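PDB 4R01: putative NADH-flavin reductase from Streptococcus pneumoniae TIGR4, which probably binds NAD(P)H in a Rossmann fold and may use it to reduce flavin. Local coordinates for residues L51-V62 / F84-F95; A152-G163 / S180-I189. All blocks are in the same frame, centred on the assembly; numbering follows the deposited sequence.

Interaction 1: L51-V62 / F84-F95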
loop_
_atom_site.group_PDB
_atom_site.type_symbol
_atom_site.label_atom_id
_atom_site.label_comp_id
_atom_site.label_asym_id
_atom_site.label_seq_id
_atom_site.Cartn_x
_atom_site.Cartn_y
_atom_site.Cartn_z
ATOM N N LEU A 51 39.634 -4.270 -17.708
ATOM C CA LEU A 51 40.245 -5.126 -16.700
ATOM C C LEU A 51 40.645 -6.477 -17.280
ATOM O O LEU A 51 39.986 -7.003 -18.179
ATOM C CB LEU A 51 39.291 -5.335 -15.521
ATOM C CG LEU A 51 39.062 -4.164 -14.565
ATOM C CD1 LEU A 51 37.949 -4.505 -13.592
ATOM C CD2 LEU A 51 40.338 -3.811 -13.817
ATOM N N THR A 52 41.729 -7.034 -16.755
ATOM C CA THR A 52 42.201 -8.349 -17.166
ATOM C C THR A 52 42.161 -9.304 -15.979
ATOM O O THR A 52 41.910 -8.884 -14.851
ATOM C CB THR A 52 43.636 -8.288 -17.724
ATOM O OG1 THR A 52 44.558 -8.066 -16.649
ATOM C CG2 THR A 52 43.766 -7.165 -18.745
ATOM N N LYS A 53 42.410 -10.585 -16.231
ATOM C CA LYS A 53 42.474 -11.560 -15.149
ATOM C C LYS A 53 43.601 -11.210 -14.185
ATOM O O LYS A 53 43.459 -11.359 -12.974
ATOM C CB LYS A 53 42.668 -12.974 -15.697
ATOM C CG LYS A 53 41.647 -13.380 -16.739
ATOM C CD LYS A 53 41.795 -14.843 -17.121
ATOM C CE LYS A 53 40.831 -15.213 -18.237
ATOM N NZ LYS A 53 40.844 -16.672 -18.528
ATOM N N ASP A 54 44.711 -10.727 -14.732
ATOM C CA ASP A 54 45.858 -10.343 -13.919
ATOM C C ASP A 54 45.545 -9.163 -12.997
ATOM O O ASP A 54 46.250 -8.930 -12.016
ATOM C CB ASP A 54 47.055 -10.015 -14.814
ATOM C CG ASP A 54 47.667 -11.254 -15.442
ATOM O OD1 ASP A 54 47.454 -12.363 -14.902
ATOM O OD2 ASP A 54 48.370 -11.120 -16.467
ATOM N N ASP A 55 44.486 -8.425 -13.312
ATOM C CA ASP A 55 44.028 -7.350 -12.440
ATOM C C ASP A 55 43.224 -7.894 -11.262
ATOM O O ASP A 55 43.224 -7.308 -10.182
ATOM C CB ASP A 55 43.182 -6.341 -13.218
ATOM C CG ASP A 55 43.981 -5.588 -14.256
ATOM O OD1 ASP A 55 45.182 -5.331 -14.017
ATOM O OD2 ASP A 55 43.408 -5.247 -15.310
ATOM N N LEU A 56 42.545 -9.017 -11.470
ATOM C CA LEU A 56 41.647 -9.550 -10.450
ATOM C C LEU A 56 42.186 -10.793 -9.747
ATOM O O LEU A 56 41.517 -11.351 -8.877
ATOM C CB LEU A 56 40.281 -9.860 -11.059
ATOM C CG LEU A 56 39.500 -8.646 -11.565
ATOM C CD1 LEU A 56 38.055 -9.028 -11.866
ATOM C CD2 LEU A 56 39.565 -7.508 -10.560
ATOM N N THR A 57 43.387 -11.225 -10.121
ATOM C CA THR A 57 44.043 -12.317 -9.409
ATOM C C THR A 57 44.567 -11.820 -8.067
ATOM O O THR A 57 44.932 -10.654 -7.930
ATOM C CB THR A 57 45.211 -12.918 -10.214
ATOM O OG1 THR A 57 46.044 -11.864 -10.712
ATOM C CG2 THR A 57 44.692 -13.747 -11.379
ATOM N N GLY A 58 44.601 -12.707 -7.080
ATOM C CA GLY A 58 45.084 -12.349 -5.760
ATOM C C GLY A 58 44.042 -11.636 -4.918
ATOM O O GLY A 58 44.371 -10.757 -4.124
ATOM N N PHE A 59 42.779 -12.012 -5.100
ATOM C CA PHE A 59 41.693 -11.470 -4.291
ATOM C C PHE A 59 40.802 -12.587 -3.758
ATOM O O PHE A 59 40.467 -13.523 -4.482
ATOM C CB PHE A 59 40.850 -10.478 -5.096
ATOM C CG PHE A 59 41.540 -9.174 -5.371
ATOM C CD1 PHE A 59 41.758 -8.262 -4.351
ATOM C CD2 PHE A 59 41.958 -8.854 -6.651
ATOM C CE1 PHE A 59 42.391 -7.061 -4.600
ATOM C CE2 PHE A 59 42.590 -7.652 -6.908
ATOM C CZ PHE A 59 42.807 -6.754 -5.880
ATOM N N ASP A 60 40.424 -12.486 -2.489
ATOM C CA ASP A 60 39.486 -13.434 -1.904
ATOM C C ASP A 60 38.091 -13.206 -2.474
ATOM O O ASP A 60 37.338 -14.152 -2.708
ATOM C CB ASP A 60 39.468 -13.309 -0.381
ATOM C CG ASP A 60 40.745 -13.809 0.257
ATOM O OD1 ASP A 60 41.267 -14.850 -0.197
ATOM O OD2 ASP A 60 41.228 -13.162 1.208
ATOM N N ALA A 61 37.757 -11.941 -2.701
ATOM C CA ALA A 61 36.460 -11.587 -3.257
ATOM C C ALA A 61 36.519 -10.267 -4.016
ATOM O O ALA A 61 37.290 -9.372 -3.669
ATOM C CB ALA A 61 35.412 -11.513 -2.152
ATOM N N VAL A 62 35.698 -10.160 -5.054
ATOM C CA VAL A 62 35.576 -8.929 -5.822
ATOM C C VAL A 62 34.153 -8.386 -5.712
ATOM O O VAL A 62 33.194 -9.070 -6.064
ATOM C CB VAL A 62 35.939 -9.152 -7.302
ATOM C CG1 VAL A 62 35.548 -7.947 -8.133
ATOM C CG2 VAL A 62 37.425 -9.452 -7.446
ATOM N N PHE A 84 33.114 -9.881 -16.050
ATOM C CA PHE A 84 33.590 -10.421 -14.785
ATOM C C PHE A 84 33.589 -11.942 -14.787
ATOM O O PHE A 84 34.491 -12.569 -14.230
ATOM C CB PHE A 84 32.746 -9.896 -13.627
ATOM C CG PHE A 84 33.179 -8.550 -13.133
ATOM C CD1 PHE A 84 34.431 -8.383 -12.565
ATOM C CD2 PHE A 84 32.338 -7.454 -13.229
ATOM C CE1 PHE A 84 34.840 -7.149 -12.108
ATOM C CE2 PHE A 84 32.739 -6.216 -12.771
ATOM C CZ PHE A 84 33.992 -6.066 -12.208
ATOM N N ASN A 85 32.580 -12.530 -15.422
ATOM C CA ASN A 85 32.523 -13.977 -15.569
ATOM C C ASN A 85 33.741 -14.496 -16.326
ATOM O O ASN A 85 34.360 -15.477 -15.922
ATOM C CB ASN A 85 31.237 -14.394 -16.283
ATOM C CG ASN A 85 31.123 -15.897 -16.443
ATOM O OD1 ASN A 85 30.932 -16.622 -15.468
ATOM N ND2 ASN A 85 31.223 -16.369 -17.680
ATOM N N GLN A 86 34.079 -13.825 -17.407
ATOM C CA GLN A 86 35.238 -14.156 -18.205
ATOM C C GLN A 86 36.505 -14.103 -17.399
ATOM O O GLN A 86 37.398 -14.847 -17.655
ATOM C CB GLN A 86 35.394 -13.189 -19.366
ATOM C CG GLN A 86 34.595 -13.538 -20.598
ATOM C CD GLN A 86 34.218 -12.320 -21.425
ATOM O OE1 GLN A 86 34.714 -11.223 -21.202
ATOM N NE2 GLN A 86 33.337 -12.515 -22.386
ATOM N N LEU A 87 36.556 -13.229 -16.410
ATOM C CA LEU A 87 37.757 -12.994 -15.617
ATOM C C LEU A 87 37.843 -13.893 -14.388
ATOM O O LEU A 87 38.935 -14.271 -13.965
ATOM C CB LEU A 87 37.824 -11.530 -15.179
ATOM C CG LEU A 87 37.890 -10.479 -16.287
ATOM C CD1 LEU A 87 38.016 -9.087 -15.693
ATOM C CD2 LEU A 87 39.047 -10.769 -17.227
ATOM N N LEU A 88 36.693 -14.235 -13.815
ATOM C CA LEU A 88 36.672 -14.896 -12.514
ATOM C C LEU A 88 36.214 -16.355 -12.536
ATOM O O LEU A 88 36.532 -17.109 -11.616
ATOM C CB LEU A 88 35.787 -14.106 -11.547
ATOM C CG LEU A 88 36.246 -12.681 -11.235
ATOM C CD1 LEU A 88 35.357 -12.054 -10.171
ATOM C CD2 LEU A 88 37.708 -12.661 -10.803
ATOM N N ALA A 89 35.465 -16.755 -13.562
ATOM C CA ALA A 89 34.995 -18.138 -13.649
ATOM C C ALA A 89 36.172 -19.105 -13.728
ATOM O O ALA A 89 37.181 -18.819 -14.374
ATOM C CB ALA A 89 34.076 -18.325 -14.844
ATOM N N GLY A 90 36.036 -20.246 -13.062
ATOM C CA GLY A 90 37.119 -21.208 -12.976
ATOM C C GLY A 90 37.897 -21.039 -11.685
ATOM O O GLY A 90 38.355 -22.016 -11.093
ATOM N N THR A 91 38.046 -19.791 -11.248
ATOM C CA THR A 91 38.724 -19.498 -9.991
ATOM C C THR A 91 37.745 -19.630 -8.832
ATOM O O THR A 91 36.536 -19.728 -9.041
ATOM C CB THR A 91 39.338 -18.086 -9.985
ATOM O OG1 THR A 91 38.294 -17.105 -10.019
ATOM C CG2 THR A 91 40.246 -17.899 -11.190
ATOM N N GLN A 92 38.262 -19.628 -7.610
ATOM C CA GLN A 92 37.421 -19.845 -6.443
ATOM C C GLN A 92 36.978 -18.503 -5.847
ATOM O O GLN A 92 36.189 -18.455 -4.902
ATOM C CB GLN A 92 38.167 -20.704 -5.413
ATOM C CG GLN A 92 37.357 -21.107 -4.186
ATOM C CD GLN A 92 38.142 -21.982 -3.225
ATOM O OE1 GLN A 92 39.187 -21.582 -2.709
ATOM N NE2 GLN A 92 37.640 -23.187 -2.982
ATOM N N THR A 93 37.472 -17.418 -6.436
ATOM C CA THR A 93 37.162 -16.064 -5.980
ATOM C C THR A 93 35.661 -15.763 -5.975
ATOM O O THR A 93 34.944 -16.100 -6.918
ATOM C CB THR A 93 37.867 -15.010 -6.859
ATOM O OG1 THR A 93 39.253 -15.349 -6.994
ATOM C CG2 THR A 93 37.744 -13.623 -6.246
ATOM N N ARG A 94 35.197 -15.128 -4.900
ATOM C CA ARG A 94 33.801 -14.715 -4.789
ATOM C C ARG A 94 33.551 -13.407 -5.528
ATOM O O ARG A 94 34.389 -12.507 -5.519
ATOM C CB ARG A 94 33.400 -14.566 -3.320
ATOM C CG ARG A 94 33.275 -15.880 -2.570
ATOM C CD ARG A 94 32.560 -15.690 -1.243
ATOM N NE ARG A 94 31.196 -15.193 -1.419
ATOM C CZ ARG A 94 30.372 -14.911 -0.414
ATOM N NH1 ARG A 94 30.772 -15.078 0.839
ATOM N NH2 ARG A 94 29.149 -14.462 -0.661
ATOM N N PHE A 95 32.396 -13.306 -6.172
ATOM C CA PHE A 95 32.039 -12.101 -6.905
ATOM C C PHE A 95 30.687 -11.570 -6.441
ATOM O O PHE A 95 29.642 -12.109 -6.803
ATOM C CB PHE A 95 32.027 -12.377 -8.410
ATOM C CG PHE A 95 31.488 -11.242 -9.234
ATOM C CD1 PHE A 95 32.113 -10.005 -9.231
ATOM C CD2 PHE A 95 30.366 -11.420 -10.026
ATOM C CE1 PHE A 95 31.621 -8.961 -9.992
ATOM C CE2 PHE A 95 29.870 -10.382 -10.792
ATOM C CZ PHE A 95 30.498 -9.150 -10.774
#
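Leu56, Leu87 and Leu88 all turn CG away from their own carbonyl carbon (chi1 -65°, -61° and -62°), and these torsions bring their branched ends together. Leu56 inserts the single methyl CD1, which touches both helix leucines, 3.8 Å from Leu87 CD1 and 3.8 Å from Leu88 CD2, and also meets the edge of the Phe84 ring, 3.7 Å from Phe84 CE1. The forked end of leucine suits the helix positions: Leu88 sends CD1 to Val62 and CD2 to Leu56, and Leu87 sends CD1 to Leu51 and Leu56, while its CD2 lies 3.5 Å from Lys53 N and packs beside the aliphatic stem of Lys53. Thr52 and Asp55 form a capping box at the start of the short 53-56 helix, firm from Thr52 N to Asp55 OD2 and weak from Asp55 N to Thr52 OG1; Asp55 also forms a salt bridge with Lys46. Strand 61-64, helix 76-88 and strand 94-98 make a beta-alpha-beta crossover of the Rossmann fold, and the parallel strands join directly here. Val62 N donates to Arg94 O over 2.7 Å, and Arg94 N returns a 3.2 Å bond to Asp60 O. Small Ala61 sits beside Arg94 CB on one face of the sheet; the guanidinium beyond reaches Glu194. On the opposite face Val62 CG1 meets the Phe84 ring obliquely and Phe95 CE1 lies over one face of that ring. Thr93 lays its methyl CG2 3.2 Å from Phe59 O, with only a weak hydroxyl bond to that same oxygen.

Interaction 2: A152-G163 / S180-I189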
loop_
_atom_site.group_PDB
_atom_site.type_symbol
_atom_site.label_atom_id
_atom_site.label_comp_id
_atom_site.label_asym_id
_atom_site.label_seq_id
_atom_site.Cartn_x
_atom_site.Cartn_y
_atom_site.Cartn_z
ATOM N N ALA A 152 17.182 -2.653 0.010
ATOM C CA ALA A 152 15.761 -2.465 0.254
ATOM C C ALA A 152 15.160 -1.585 -0.835
ATOM O O ALA A 152 15.883 -1.052 -1.676
ATOM C CB ALA A 152 15.531 -1.860 1.620
ATOM N N VAL A 153 13.838 -1.441 -0.817
ATOM C CA VAL A 153 13.145 -0.609 -1.793
ATOM C C VAL A 153 13.639 0.828 -1.716
ATOM O O VAL A 153 13.996 1.431 -2.729
ATOM C CB VAL A 153 11.624 -0.643 -1.576
ATOM C CG1 VAL A 153 10.933 0.370 -2.480
ATOM C CG2 VAL A 153 11.094 -2.047 -1.816
ATOM N N ASP A 154 13.664 1.366 -0.502
ATOM C CA ASP A 154 14.199 2.697 -0.264
ATOM C C ASP A 154 15.656 2.585 0.180
ATOM O O ASP A 154 15.944 2.222 1.320
ATOM C CB ASP A 154 13.364 3.436 0.783
ATOM C CG ASP A 154 13.628 4.930 0.789
ATOM O OD1 ASP A 154 14.074 5.466 -0.249
ATOM O OD2 ASP A 154 13.380 5.572 1.830
ATOM N N PHE A 155 16.580 2.889 -0.700
ATOM C CA PHE A 155 18.002 2.767 -0.474
ATOM C C PHE A 155 18.585 4.159 -0.330
ATOM O O PHE A 155 18.595 4.938 -1.251
ATOM C CB PHE A 155 18.604 2.058 -1.678
ATOM C CG PHE A 155 19.921 1.419 -1.451
ATOM C CD1 PHE A 155 20.345 1.070 -0.204
ATOM C CD2 PHE A 155 20.729 1.166 -2.508
ATOM C CE1 PHE A 155 21.555 0.482 -0.015
ATOM C CE2 PHE A 155 21.931 0.569 -2.333
ATOM C CZ PHE A 155 22.346 0.223 -1.085
ATOM N N ILE A 156 19.057 4.475 0.851
ATOM C CA ILE A 156 19.394 5.854 1.191
ATOM C C ILE A 156 20.888 6.063 1.452
ATOM O O ILE A 156 21.437 5.524 2.416
ATOM C CB ILE A 156 18.593 6.318 2.428
ATOM C CG1 ILE A 156 17.100 6.039 2.227
ATOM C CG2 ILE A 156 18.828 7.791 2.701
ATOM C CD1 ILE A 156 16.304 5.947 3.513
ATOM N N PRO A 157 21.545 6.854 0.582
ATOM C CA PRO A 157 22.982 7.160 0.605
ATOM C C PRO A 157 23.510 7.601 1.967
ATOM O O PRO A 157 24.390 6.946 2.522
ATOM C CB PRO A 157 23.108 8.298 -0.409
ATOM C CG PRO A 157 22.030 8.033 -1.382
ATOM C CD PRO A 157 20.878 7.489 -0.570
ATOM N N ASP A 158 22.987 8.700 2.496
ATOM C CA ASP A 158 23.484 9.218 3.763
ATOM C C ASP A 158 22.505 8.948 4.898
ATOM O O ASP A 158 22.399 9.730 5.843
ATOM C CB ASP A 158 23.773 10.713 3.645
ATOM C CG ASP A 158 24.876 11.009 2.648
ATOM O OD1 ASP A 158 26.053 10.745 2.973
ATOM O OD2 ASP A 158 24.566 11.493 1.539
ATOM N N GLY A 159 21.797 7.827 4.796
ATOM C CA GLY A 159 20.880 7.408 5.836
ATOM C C GLY A 159 21.607 7.075 7.123
ATOM O O GLY A 159 22.802 6.775 7.116
ATOM N N GLU A 160 20.878 7.132 8.232
ATOM C CA GLU A 160 21.436 6.853 9.549
ATOM C C GLU A 160 21.957 5.421 9.647
ATOM O O GLU A 160 21.282 4.473 9.245
ATOM C CB GLU A 160 20.378 7.111 10.628
ATOM C CG GLU A 160 20.844 6.863 12.056
ATOM C CD GLU A 160 19.770 7.178 13.092
ATOM O OE1 GLU A 160 18.705 7.709 12.711
ATOM O OE2 GLU A 160 19.990 6.886 14.285
ATOM N N LYS A 161 23.169 5.273 10.175
ATOM C CA LYS A 161 23.742 3.955 10.421
ATOM C C LYS A 161 23.170 3.372 11.710
ATOM O O LYS A 161 23.657 3.665 12.802
ATOM C CB LYS A 161 25.269 4.032 10.507
ATOM C CG LYS A 161 25.945 2.685 10.700
ATOM C CD LYS A 161 27.271 2.826 11.428
ATOM C CE LYS A 161 28.403 3.175 10.470
ATOM N NZ LYS A 161 29.525 3.884 11.156
ATOM N N THR A 162 22.131 2.552 11.580
ATOM C CA THR A 162 21.461 1.981 12.746
ATOM C C THR A 162 22.251 0.820 13.334
ATOM O O THR A 162 22.271 0.624 14.548
ATOM C CB THR A 162 20.042 1.488 12.400
ATOM O OG1 THR A 162 20.122 0.243 11.695
ATOM C CG2 THR A 162 19.318 2.512 11.546
ATOM N N GLY A 163 22.893 0.047 12.466
ATOM C CA GLY A 163 23.655 -1.110 12.897
ATOM C C GLY A 163 22.817 -2.372 12.985
ATOM O O GLY A 163 23.352 -3.469 13.150
ATOM N N SER A 180 10.230 -1.209 3.856
ATOM C CA SER A 180 11.466 -1.714 3.274
ATOM C C SER A 180 12.421 -0.566 2.958
ATOM O O SER A 180 12.321 0.063 1.904
ATOM C CB SER A 180 11.176 -2.524 2.011
ATOM O OG SER A 180 12.379 -2.951 1.398
ATOM N N GLN A 181 13.338 -0.293 3.881
ATOM C CA GLN A 181 14.334 0.757 3.694
ATOM C C GLN A 181 15.658 0.334 4.314
ATOM O O GLN A 181 15.683 -0.514 5.204
ATOM C CB GLN A 181 13.867 2.077 4.310
ATOM C CG GLN A 181 13.730 2.028 5.825
ATOM C CD GLN A 181 13.411 3.378 6.434
ATOM O OE1 GLN A 181 12.292 3.875 6.325
ATOM N NE2 GLN A 181 14.399 3.976 7.089
ATOM N N ILE A 182 16.754 0.916 3.837
ATOM C CA ILE A 182 18.058 0.705 4.462
ATOM C C ILE A 182 19.052 1.779 4.023
ATOM O O ILE A 182 18.985 2.288 2.902
ATOM C CB ILE A 182 18.628 -0.704 4.144
ATOM C CG1 ILE A 182 19.754 -1.063 5.117
ATOM C CG2 ILE A 182 19.091 -0.800 2.693
ATOM C CD1 ILE A 182 20.246 -2.487 4.985
ATOM N N SER A 183 19.959 2.139 4.925
ATOM C CA SER A 183 21.001 3.111 4.617
ATOM C C SER A 183 22.151 2.433 3.887
ATOM O O SER A 183 22.302 1.213 3.957
ATOM C CB SER A 183 21.510 3.777 5.893
ATOM O OG SER A 183 22.147 2.833 6.733
ATOM N N TYR A 184 22.959 3.222 3.185
ATOM C CA TYR A 184 24.147 2.688 2.529
ATOM C C TYR A 184 25.093 2.097 3.566
ATOM O O TYR A 184 25.701 1.053 3.337
ATOM C CB TYR A 184 24.856 3.768 1.709
ATOM C CG TYR A 184 24.291 3.963 0.316
ATOM C CD1 TYR A 184 22.960 3.674 0.035
ATOM C CD2 TYR A 184 25.095 4.424 -0.723
ATOM C CE1 TYR A 184 22.441 3.850 -1.236
ATOM C CE2 TYR A 184 24.586 4.600 -2.000
ATOM C CZ TYR A 184 23.257 4.310 -2.250
ATOM O OH TYR A 184 22.742 4.481 -3.517
ATOM N N ALA A 185 25.189 2.756 4.716
ATOM C CA ALA A 185 26.052 2.294 5.802
ATOM C C ALA A 185 25.631 0.918 6.324
ATOM O O ALA A 185 26.453 0.004 6.408
ATOM C CB ALA A 185 26.060 3.310 6.934
ATOM N N ASP A 186 24.355 0.768 6.670
ATOM C CA ASP A 186 23.847 -0.511 7.163
ATOM C C ASP A 186 23.956 -1.608 6.103
ATOM O O ASP A 186 24.217 -2.769 6.425
ATOM C CB ASP A 186 22.396 -0.370 7.629
ATOM C CG ASP A 186 22.283 0.305 8.985
ATOM O OD1 ASP A 186 23.192 0.116 9.823
ATOM O OD2 ASP A 186 21.286 1.022 9.217
ATOM N N TYR A 187 23.763 -1.232 4.841
ATOM C CA TYR A 187 23.882 -2.163 3.723
ATOM C C TYR A 187 25.311 -2.685 3.600
ATOM O O TYR A 187 25.529 -3.879 3.384
ATOM C CB TYR A 187 23.445 -1.487 2.422
ATOM C CG TYR A 187 23.626 -2.322 1.173
ATOM C CD1 TYR A 187 22.630 -3.188 0.742
ATOM C CD2 TYR A 187 24.786 -2.226 0.412
ATOM C CE1 TYR A 187 22.789 -3.947 -0.405
ATOM C CE2 TYR A 187 24.955 -2.979 -0.732
ATOM C CZ TYR A 187 23.955 -3.836 -1.137
ATOM O OH TYR A 187 24.126 -4.585 -2.280
ATOM N N ALA A 188 26.281 -1.785 3.739
ATOM C CA ALA A 188 27.690 -2.164 3.688
ATOM C C ALA A 188 28.011 -3.162 4.793
ATOM O O ALA A 188 28.724 -4.139 4.571
ATOM C CB ALA A 188 28.586 -0.935 3.801
ATOM N N ILE A 189 27.472 -2.912 5.982
ATOM C CA ILE A 189 27.664 -3.810 7.115
ATOM C C ILE A 189 27.179 -5.217 6.779
ATOM O O ILE A 189 27.885 -6.198 7.009
ATOM C CB ILE A 189 26.933 -3.299 8.372
ATOM C CG1 ILE A 189 27.533 -1.967 8.827
ATOM C CG2 ILE A 189 27.009 -4.325 9.490
ATOM C CD1 ILE A 189 26.911 -1.417 10.093
HETATM O O HOH W 1 24.452 5.281 4.825
#
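Phe155 is packed tightly against Tyr184 and Tyr187, whereas the 158-163 loop on the far side of the contact is held mainly by polar bonds and a water. Tyr184 CE1 stands over the centre of the Phe155 ring, 3.4 Å from Phe155 CD2, with the two planes inclined at 40°. Tyr187 receives the edge of Phe155 on its face in a T-shaped pair, centroids 4.9 Å apart. Pro157 covers Tyr184 with a CH-pi contact, its CA 3.5 Å from the ring centroid. Flat rings suit this place because they fill space on both face and edge, and the tyrosine hydroxyls still find partners at the rim: Val149 O for Tyr187 and Asp72 of the second subunit for Tyr184. Beneath the rings, strands 154-156 and 181-183 form a small two-stranded parallel sheet, tied to strand 203-209 through Gln181 and Glu209, and the second strand runs straight into helix 184-196. Ser183, at the N-cap of that helix, accepts Asp186 N with OG. Toward solvent, Lys161 rests only its CB and CG against Ala185 before its chain bends away, and a water links Pro157 O and Gly159 O to Ala185 N. Asp186, itself buried, holds the partly exposed end of the loop: OD2 takes both Thr162 N and Thr162 OG1, the hydroxyl 2.8 Å away and above the carboxylate plane, while OD1 takes Gly163 N at 2.7 Å on its syn side. Gly159, with no side chain, lets the loop pass close to Ser183.

From the N terminus the chain reaches interaction 1 first. Its 51-62 segment meets 84-95 after a gap of 21 residues, closing the crossover from strand 61-64 through helix 76-88 to the neighbouring strand 94-98 of the main sheet. Only after that loop is complete does interaction 2 open: after main-sheet strand 145-150, residues 152-163 are met by 180-189 once the chain has passed through edge strand 165-168. The contacts therefore follow in series, neither nesting nor crossing. The centres of interactions 1 and 2 are 28 Å apart, on opposite sides of the chain's centre. Interaction 1 ties neighbouring main-sheet strands to their helix; interaction 2 joins the small sheet to helix 184-196 and borders the second subunit.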